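Long-range contacts in acidocalcisomal pyrophosphatase (Trypanosoma cruzi, PDB 5CUV), which probably hydrolyses inorganic pyrophosphate to orthophosphate with the help of magnesium ions: residues I204-R209 and N222-I227; V313-I318 and F390-I395. All coordinates share one frame; numbering follows the deposited sequence.

Contact 1 of 2, residues I204-R209 and N222-I227; sequences IPLYVR and NRYNFI. With MLT (D-malate), chain C.
Asn225 grips two successive carbonyls of segment 204-209. Its side-chain ND2 donates to Pro205 O, 2.6 Å away and in the plane of that carbonyl. Its backbone N donates to Leu206 O at 2.9 Å, and the torsion that keeps CG beside this N (chi1 -83°) lets one residue serve both acceptors. A third bond, from Val208 N to Arg223 O at 2.8 Å, completes an isolated antiparallel bridge in which Tyr207 and Tyr224 form a non-hydrogen-bonded pair. Val208 crosses Asn225 at about a right angle, setting CG2 against the amide, while its CB rests 3.7 Å from Arg223 CG. The two tyrosine side chains lie side by side, pointing the same way, with their rings oblique, planes 44° apart; Leu206 CD1 reaches the edge of the Tyr224 ring at CD2, 3.7 Å away. In the second shell, Tyr207 OH bonds to Asp396 of helix 388-412, and Val212 and Thr214 of the second subunit pack on Pro205 and Asn225. Beyond the bridge, Asn222 N donates to O2 of D-malate at 2.8 Å and Arg223 NH1 to its hydroxyl O3 at 3.0 Å. The bond to the Arg223 carbonyl is consistent with steadying the backbone from which its side chain extends, in a pocket whose Lys215 and His336 would be expected to favour an anionic ligand.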
ATOM      1  N   ILE A 204       5.800  11.678  27.836  1.00 24.37           N
ATOM      2  CA  ILE A 204       5.379  10.851  26.722  1.00 23.48           C
ATOM      3  C   ILE A 204       6.175   9.490  26.804  1.00 23.47           C
ATOM      4  O   ILE A 204       7.408   9.438  26.796  1.00 23.13           O
ATOM      5  CB  ILE A 204       5.611  11.598  25.458  1.00 22.55           C
ATOM      6  CG1 ILE A 204       4.862  12.909  25.547  1.00 22.22           C
ATOM      7  CG2 ILE A 204       5.171  10.789  24.305  1.00 21.66           C
ATOM      8  CD1 ILE A 204       5.082  13.771  24.365  1.00 23.52           C
ATOM      9  N   PRO A 205       5.462   8.373  26.906  1.00 21.69           N
ATOM     10  CA  PRO A 205       6.329   7.209  27.003  1.00 20.55           C
ATOM     11  C   PRO A 205       7.201   6.901  25.842  1.00 21.16           C
ATOM     12  O   PRO A 205       6.823   7.027  24.703  1.00 23.00           O
ATOM     13  CB  PRO A 205       5.374   6.074  27.312  1.00 20.99           C
ATOM     14  CG  PRO A 205       3.986   6.607  26.933  1.00 21.99           C
ATOM     15  CD  PRO A 205       4.048   8.073  27.201  1.00 20.36           C
ATOM     16  N   LEU A 206       8.391   6.443  26.147  1.00 21.08           N
ATOM     17  CA  LEU A 206       9.339   6.088  25.134  1.00 20.08           C
ATOM     18  C   LEU A 206       8.865   4.889  24.375  1.00 20.34           C
ATOM     19  O   LEU A 206       8.789   4.943  23.153  1.00 21.48           O
ATOM     20  CB  LEU A 206      10.692   5.781  25.772  1.00 19.21           C
ATOM     21  CG  LEU A 206      11.725   5.103  24.890  1.00 17.86           C
ATOM     22  CD1 LEU A 206      11.914   5.913  23.603  1.00 16.75           C
ATOM     23  CD2 LEU A 206      13.027   4.963  25.650  1.00 18.61           C
ATOM     24  N   TYR A 207       8.611   3.783  25.080  1.00 20.46           N
ATOM     25  CA  TYR A 207       8.146   2.556  24.437  1.00 19.71           C
ATOM     26  C   TYR A 207       6.657   2.665  24.436  1.00 20.33           C
ATOM     27  O   TYR A 207       6.069   3.141  25.404  1.00 18.42           O
ATOM     28  CB  TYR A 207       8.520   1.321  25.222  1.00 20.02           C
ATOM     29  CG  TYR A 207       9.979   1.188  25.466  1.00 23.73           C
ATOM     30  CD1 TYR A 207      10.806   0.657  24.509  1.00 25.02           C
ATOM     31  CD2 TYR A 207      10.550   1.624  26.674  1.00 26.33           C
ATOM     32  CE1 TYR A 207      12.158   0.553  24.725  1.00 27.44           C
ATOM     33  CE2 TYR A 207      11.919   1.531  26.912  1.00 26.88           C
ATOM     34  CZ  TYR A 207      12.714   0.989  25.924  1.00 29.04           C
ATOM     35  OH  TYR A 207      14.080   0.861  26.120  1.00 32.48           O
ATOM     36  N   VAL A 208       6.045   2.246  23.330  1.00 22.05           N
ATOM     37  CA  VAL A 208       4.594   2.297  23.241  1.00 23.91           C
ATOM     38  C   VAL A 208       4.132   0.893  23.555  1.00 26.36           C
ATOM     39  O   VAL A 208       4.312  -0.009  22.766  1.00 27.60           O
ATOM     40  CB  VAL A 208       4.146   2.774  21.875  1.00 21.57           C
ATOM     41  CG1 VAL A 208       2.625   2.863  21.827  1.00 18.85           C
ATOM     42  CG2 VAL A 208       4.772   4.156  21.629  1.00 18.43           C
ATOM     43  N   ARG A 209       3.548   0.733  24.736  1.00 28.48           N
ATOM     44  CA  ARG A 209       3.171  -0.568  25.202  1.00 31.58           C
ATOM     45  C   ARG A 209       1.741  -1.000  25.335  1.00 30.96           C
ATOM     46  O   ARG A 209       0.980  -0.382  26.015  1.00 29.98           O
ATOM     47  CB  ARG A 209       3.848  -0.813  26.544  1.00 36.13           C
ATOM     48  CG  ARG A 209       5.204  -1.456  26.439  1.00 42.24           C
ATOM     49  CD  ARG A 209       5.684  -1.815  27.834  1.00 49.05           C
ATOM     50  NE  ARG A 209       7.072  -1.411  28.056  1.00 54.61           N
ATOM     51  CZ  ARG A 209       7.498  -0.784  29.149  1.00 56.72           C
ATOM     52  NH1 ARG A 209       6.625  -0.495  30.125  1.00 57.23           N
ATOM     53  NH2 ARG A 209       8.789  -0.435  29.252  1.00 57.95           N
ATOM     54  N   ASN A 222       8.748  -3.433  18.649  1.00 25.26           N
ATOM     55  CA  ASN A 222       9.428  -2.338  18.061  1.00 21.91           C
ATOM     56  C   ASN A 222       8.406  -1.269  17.801  1.00 20.60           C
ATOM     57  O   ASN A 222       7.891  -1.120  16.699  1.00 21.18           O
ATOM     58  CB  ASN A 222      10.167  -2.746  16.787  1.00 20.36           C
ATOM     59  CG  ASN A 222      11.164  -1.684  16.362  1.00 21.02           C
ATOM     60  OD1 ASN A 222      11.130  -0.544  16.871  1.00 20.75           O
ATOM     61  ND2 ASN A 222      12.049  -2.027  15.450  1.00 19.21           N
ATOM     62  N   ARG A 223       8.150  -0.497  18.845  1.00 19.53           N
ATOM     63  CA  ARG A 223       7.182   0.560  18.822  1.00 18.44           C
ATOM     64  C   ARG A 223       7.580   1.703  19.767  1.00 18.34           C
ATOM     65  O   ARG A 223       7.412   1.631  21.003  1.00 18.33           O
ATOM     66  CB  ARG A 223       5.864  -0.018  19.251  1.00 19.24           C
ATOM     67  CG  ARG A 223       4.740   0.813  18.799  1.00 23.01           C
ATOM     68  CD  ARG A 223       3.691  -0.107  18.177  1.00 26.32           C
ATOM     69  NE  ARG A 223       2.673   0.697  17.531  1.00 26.65           N
ATOM     70  CZ  ARG A 223       2.144   0.399  16.358  1.00 25.93           C
ATOM     71  NH1 ARG A 223       2.546  -0.706  15.721  1.00 21.96           N
ATOM     72  NH2 ARG A 223       1.238   1.238  15.828  1.00 26.55           N
ATOM     73  N   TYR A 224       8.037   2.805  19.192  1.00 17.38           N
ATOM     74  CA  TYR A 224       8.479   3.893  20.028  1.00 16.53           C
ATOM     75  C   TYR A 224       7.797   5.198  19.701  1.00 17.06           C
ATOM     76  O   TYR A 224       7.301   5.371  18.594  1.00 17.79           O
ATOM     77  CB  TYR A 224       9.993   4.067  19.847  1.00 15.18           C
ATOM     78  CG  TYR A 224      10.865   2.910  20.262  1.00 14.47           C
ATOM     79  CD1 TYR A 224      11.001   1.775  19.471  1.00 14.74           C
ATOM     80  CD2 TYR A 224      11.656   2.994  21.421  1.00 16.50           C
ATOM     81  CE1 TYR A 224      11.904   0.765  19.816  1.00 15.93           C
ATOM     82  CE2 TYR A 224      12.576   1.981  21.782  1.00 14.88           C
ATOM     83  CZ  TYR A 224      12.689   0.869  20.982  1.00 16.53           C
ATOM     84  OH  TYR A 224      13.502  -0.188  21.411  1.00 18.79           O
ATOM     85  N   ASN A 225       7.779   6.114  20.660  1.00 16.67           N
ATOM     86  CA  ASN A 225       7.224   7.415  20.404  1.00 19.25           C
ATOM     87  C   ASN A 225       8.336   8.329  19.892  1.00 19.21           C
ATOM     88  O   ASN A 225       9.453   8.204  20.314  1.00 20.23           O
ATOM     89  CB  ASN A 225       6.594   8.002  21.666  1.00 20.76           C
ATOM     90  CG  ASN A 225       5.139   7.484  21.885  1.00 22.79           C
ATOM     91  OD1 ASN A 225       4.382   7.236  20.908  1.00 22.21           O
ATOM     92  ND2 ASN A 225       4.751   7.320  23.163  1.00 22.57           N
ATOM     93  N   PHE A 226       8.023   9.216  18.959  1.00 18.86           N
ATOM     94  CA  PHE A 226       8.986  10.135  18.365  1.00 17.96           C
ATOM     95  C   PHE A 226       8.384  11.579  18.394  1.00 18.78           C
ATOM     96  O   PHE A 226       7.189  11.788  18.189  1.00 18.73           O
ATOM     97  CB  PHE A 226       9.253   9.650  16.918  1.00 16.21           C
ATOM     98  CG  PHE A 226       9.753  10.715  15.982  1.00 15.07           C
ATOM     99  CD1 PHE A 226       8.865  11.477  15.251  1.00 14.91           C
ATOM    100  CD2 PHE A 226      11.120  10.952  15.825  1.00 14.80           C
ATOM    101  CE1 PHE A 226       9.326  12.473  14.359  1.00 14.20           C
ATOM    102  CE2 PHE A 226      11.602  11.938  14.947  1.00 14.61           C
ATOM    103  CZ  PHE A 226      10.699  12.702  14.204  1.00 14.39           C
ATOM    104  N   ILE A 227       9.213  12.569  18.666  1.00 19.08           N
ATOM    105  CA  ILE A 227       8.773  13.958  18.720  1.00 19.34           C
ATOM    106  C   ILE A 227       9.447  14.742  17.611  1.00 20.23           C
ATOM    107  O   ILE A 227      10.670  14.880  17.568  1.00 21.20           O
ATOM    108  CB  ILE A 227       9.099  14.603  20.061  1.00 19.34           C
ATOM    109  CG1 ILE A 227       8.466  13.782  21.164  1.00 20.01           C
ATOM    110  CG2 ILE A 227       8.511  15.961  20.160  1.00 18.45           C
ATOM    111  CD1 ILE A 227       9.003  14.132  22.543  1.00 22.39           C
TER
HETATM  112  C1  MLT C 501       5.034  -3.512  17.975  1.00 57.97           C
HETATM  113  O1  MLT C 501       3.869  -3.425  18.375  1.00 56.68           O
HETATM  114  O2  MLT C 501       5.933  -3.703  18.782  1.00 59.21           O
HETATM  115  C2  MLT C 501       5.355  -3.381  16.490  1.00 58.14           C
HETATM  116  O3  MLT C 501       4.190  -3.180  15.678  1.00 57.91           O
HETATM  117  C3  MLT C 501       6.206  -4.576  16.002  1.00 57.92           C
HETATM  118  C4  MLT C 501       6.481  -4.487  14.493  1.00 58.74           C
HETATM  119  O4  MLT C 501       6.028  -3.582  13.829  1.00 58.95           O
HETATM  120  O5  MLT C 501       7.224  -5.427  13.888  1.00 58.83           O

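Contact 2 of 2, residues V313-I318 and F390-I395; sequences VKVLGI and FAMKVI
Ala391 sits where helix 388-412 crosses strand 310-323, its CB 3.6 Å from Val315 CG1 and 3.8 Å from Ile318 CB, and also touching Gly317 O. The axes of the two short segments pass 7.2 Å apart at 85°, a closeness consistent with so small a side chain at the crossing. Next to it, Val315 CG2 and Ile395 CD1 meet tip to tip at 3.7 Å, within the buried part of the interface. The strand owes this pattern to a classic beta bulge: Leu316 and Gly317 both face Ile332 of strand 326-335, and Val315 and Ile318, three positions apart, both point at the helix. This is the C-terminal helix laid across the beta barrel of the family I pyrophosphatase fold. On the helix, Phe390, Val394 and Met392 are partly exposed and only a little of each is covered by the strand, although Ile318 reaches two of them closely. Its CG2 approaches the edge of the Phe390 ring at CD2, 3.6 Å away, the side chains crossing at about a right angle. With CG1 anti to the backbone N (chi1 -164°) and the chain extended beyond it, Ile318 brings CD1 tip to tip with Val394 CG1. Selenomethionine Met392 makes the longest of these approaches, its CG 4.3 Å from Val315 CG1.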
ATOM      1  N   VAL A 313       6.793   5.121  16.041  1.00 16.13           N
ATOM      2  CA  VAL A 313       7.733   4.730  15.011  1.00 14.64           C
ATOM      3  C   VAL A 313       8.363   3.369  15.265  1.00 15.83           C
ATOM      4  O   VAL A 313       8.323   2.804  16.365  1.00 15.07           O
ATOM      5  CB  VAL A 313       8.854   5.781  14.859  1.00 13.44           C
ATOM      6  CG1 VAL A 313       8.272   7.132  14.468  1.00  9.60           C
ATOM      7  CG2 VAL A 313       9.626   5.902  16.199  1.00 10.84           C
ATOM      8  N   LYS A 314       8.958   2.847  14.210  1.00 16.77           N
ATOM      9  CA  LYS A 314       9.605   1.555  14.246  1.00 17.82           C
ATOM     10  C   LYS A 314      11.079   1.896  14.032  1.00 16.86           C
ATOM     11  O   LYS A 314      11.408   2.564  13.106  1.00 18.59           O
ATOM     12  CB  LYS A 314       9.040   0.687  13.122  1.00 17.50           C
ATOM     13  CG  LYS A 314       9.670  -0.715  13.081  1.00 20.50           C
ATOM     14  CD  LYS A 314       9.617  -1.397  11.701  1.00 20.75           C
ATOM     15  CE  LYS A 314       8.302  -2.081  11.464  1.00 24.41           C
ATOM     16  NZ  LYS A 314       8.395  -2.899  10.208  1.00 26.31           N
ATOM     17  N   VAL A 315      11.953   1.464  14.918  1.00 17.35           N
ATOM     18  CA  VAL A 315      13.401   1.740  14.871  1.00 15.36           C
ATOM     19  C   VAL A 315      14.066   0.770  13.891  1.00 16.10           C
ATOM     20  O   VAL A 315      13.914  -0.434  14.019  1.00 16.21           O
ATOM     21  CB  VAL A 315      14.046   1.523  16.293  1.00 13.98           C
ATOM     22  CG1 VAL A 315      15.507   1.613  16.178  1.00 15.73           C
ATOM     23  CG2 VAL A 315      13.558   2.566  17.310  1.00 10.38           C
ATOM     24  N   LEU A 316      14.794   1.298  12.915  1.00 15.84           N
ATOM     25  CA  LEU A 316      15.447   0.470  11.919  1.00 15.01           C
ATOM     26  C   LEU A 316      16.941   0.384  12.074  1.00 16.67           C
ATOM     27  O   LEU A 316      17.527  -0.597  11.661  1.00 17.73           O
ATOM     28  CB  LEU A 316      15.153   0.985  10.528  1.00 13.42           C
ATOM     29  CG  LEU A 316      13.647   0.988  10.263  1.00 14.93           C
ATOM     30  CD1 LEU A 316      13.351   1.994   9.109  1.00 11.70           C
ATOM     31  CD2 LEU A 316      13.120  -0.510   9.999  1.00 10.47           C
ATOM     32  N   GLY A 317      17.579   1.407  12.632  1.00 17.04           N
ATOM     33  CA  GLY A 317      19.019   1.331  12.775  1.00 17.12           C
ATOM     34  C   GLY A 317      19.546   2.612  13.398  1.00 19.19           C
ATOM     35  O   GLY A 317      18.792   3.420  13.966  1.00 18.11           O
ATOM     36  N   ILE A 318      20.841   2.855  13.265  1.00 18.23           N
ATOM     37  CA  ILE A 318      21.318   4.064  13.866  1.00 18.43           C
ATOM     38  C   ILE A 318      22.604   4.372  13.175  1.00 20.08           C
ATOM     39  O   ILE A 318      23.261   3.444  12.648  1.00 20.92           O
ATOM     40  CB  ILE A 318      21.484   3.838  15.383  1.00 17.56           C
ATOM     41  CG1 ILE A 318      21.605   5.174  16.122  1.00 18.38           C
ATOM     42  CG2 ILE A 318      22.626   2.860  15.637  1.00 14.88           C
ATOM     43  CD1 ILE A 318      21.482   5.006  17.695  1.00 16.52           C
ATOM     44  N   PHE A 390      21.267  -3.217  17.480  1.00 23.48           N
ATOM     45  CA  PHE A 390      22.239  -2.263  17.985  1.00 23.41           C
ATOM     46  C   PHE A 390      21.595  -0.935  18.418  1.00 23.97           C
ATOM     47  O   PHE A 390      21.968  -0.336  19.437  1.00 24.01           O
ATOM     48  CB  PHE A 390      23.313  -1.981  16.920  1.00 24.42           C
ATOM     49  CG  PHE A 390      24.442  -1.130  17.425  1.00 26.67           C
ATOM     50  CD1 PHE A 390      25.564  -1.710  18.030  1.00 27.20           C
ATOM     51  CD2 PHE A 390      24.387   0.258  17.330  1.00 25.44           C
ATOM     52  CE1 PHE A 390      26.614  -0.922  18.525  1.00 26.29           C
ATOM     53  CE2 PHE A 390      25.436   1.046  17.824  1.00 25.86           C
ATOM     54  CZ  PHE A 390      26.547   0.455  18.417  1.00 26.69           C
ATOM     55  N   ALA A 391      20.615  -0.472  17.653  1.00 24.69           N
ATOM     56  CA  ALA A 391      19.941   0.792  17.959  1.00 26.00           C
ATOM     57  C   ALA A 391      19.106   0.781  19.247  1.00 27.13           C
ATOM     58  O   ALA A 391      19.223   1.650  20.129  1.00 26.53           O
ATOM     59  CB  ALA A 391      19.086   1.212  16.753  1.00 25.63           C
HETATM   60  N   MSE A 392      18.340  -0.193  19.409  1.00 30.63           N
HETATM   61  CA  MSE A 392      17.539  -0.420  20.482  1.00 33.40           C
HETATM   62  C   MSE A 392      18.250  -0.564  21.744  1.00 32.10           C
HETATM   63  O   MSE A 392      17.735  -0.223  22.686  1.00 30.47           O
HETATM   64  CB  MSE A 392      16.767  -1.631  20.083  1.00 37.42           C
HETATM   65  CG  MSE A 392      15.693  -1.562  19.009  1.00 45.12           C
HETATM   66 SE   MSE A 392      14.279  -2.797  18.744  1.00 59.00          SE
HETATM   67  CE  MSE A 392      14.709  -4.045  17.633  1.00 52.87           C
ATOM     68  N   LYS A 393      19.450  -1.023  21.711  1.00 30.41           N
ATOM     69  CA  LYS A 393      20.369  -1.198  22.851  1.00 28.71           C
ATOM     70  C   LYS A 393      20.847   0.190  23.295  1.00 27.79           C
ATOM     71  O   LYS A 393      20.945   0.502  24.463  1.00 27.15           O
ATOM     72  CB  LYS A 393      21.579  -2.013  22.443  1.00 30.68           C
ATOM     73  CG  LYS A 393      21.951  -3.116  23.333  1.00 31.49           C
ATOM     74  CD  LYS A 393      22.648  -4.179  22.471  1.00 33.81           C
ATOM     75  CE  LYS A 393      21.649  -5.140  21.801  1.00 33.64           C
ATOM     76  NZ  LYS A 393      22.235  -6.491  21.653  1.00 33.75           N
ATOM     77  N   VAL A 394      21.205   1.006  22.311  1.00 26.96           N
ATOM     78  CA  VAL A 394      21.641   2.368  22.532  1.00 24.53           C
ATOM     79  C   VAL A 394      20.461   3.131  23.126  1.00 24.72           C
ATOM     80  O   VAL A 394      20.577   3.915  24.056  1.00 23.45           O
ATOM     81  CB  VAL A 394      21.989   2.949  21.199  1.00 24.22           C
ATOM     82  CG1 VAL A 394      22.228   4.462  21.315  1.00 25.25           C
ATOM     83  CG2 VAL A 394      23.180   2.172  20.610  1.00 22.25           C
ATOM     84  N   ILE A 395      19.298   2.892  22.547  1.00 24.92           N
ATOM     85  CA  ILE A 395      18.116   3.552  23.045  1.00 24.53           C
ATOM     86  C   ILE A 395      17.814   3.188  24.459  1.00 24.09           C
ATOM     87  O   ILE A 395      17.368   4.054  25.188  1.00 23.70           O
ATOM     88  CB  ILE A 395      16.881   3.312  22.100  1.00 24.35           C
ATOM     89  CG1 ILE A 395      17.265   3.807  20.673  1.00 23.20           C
ATOM     90  CG2 ILE A 395      15.643   3.985  22.685  1.00 18.90           C
ATOM     91  CD1 ILE A 395      16.179   3.805  19.663  1.00 23.59           C
TER

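The centres of the two contacts lie about 12 Å apart, and the chain makes them in series: contact 1 closes before contact 2 opens. They share one mixed sheet, in which strand 224-228 of contact 1 runs antiparallel to strand 310-323 of contact 2. The probable hydrogen bonds Tyr224 O to Val313 N and Asn222 ND2 to Val315 O join them directly, and the Tyr224 side chain packs on Val315. Helix 388-412 packs on strand 310-323 and, through Met392 and Ile395, also on Tyr224 of contact 1. Asn222 and Arg223, just before strand 224-228, and Lys314, within strand 310-323, line the D-malate pocket, so the pocket borders both contacts.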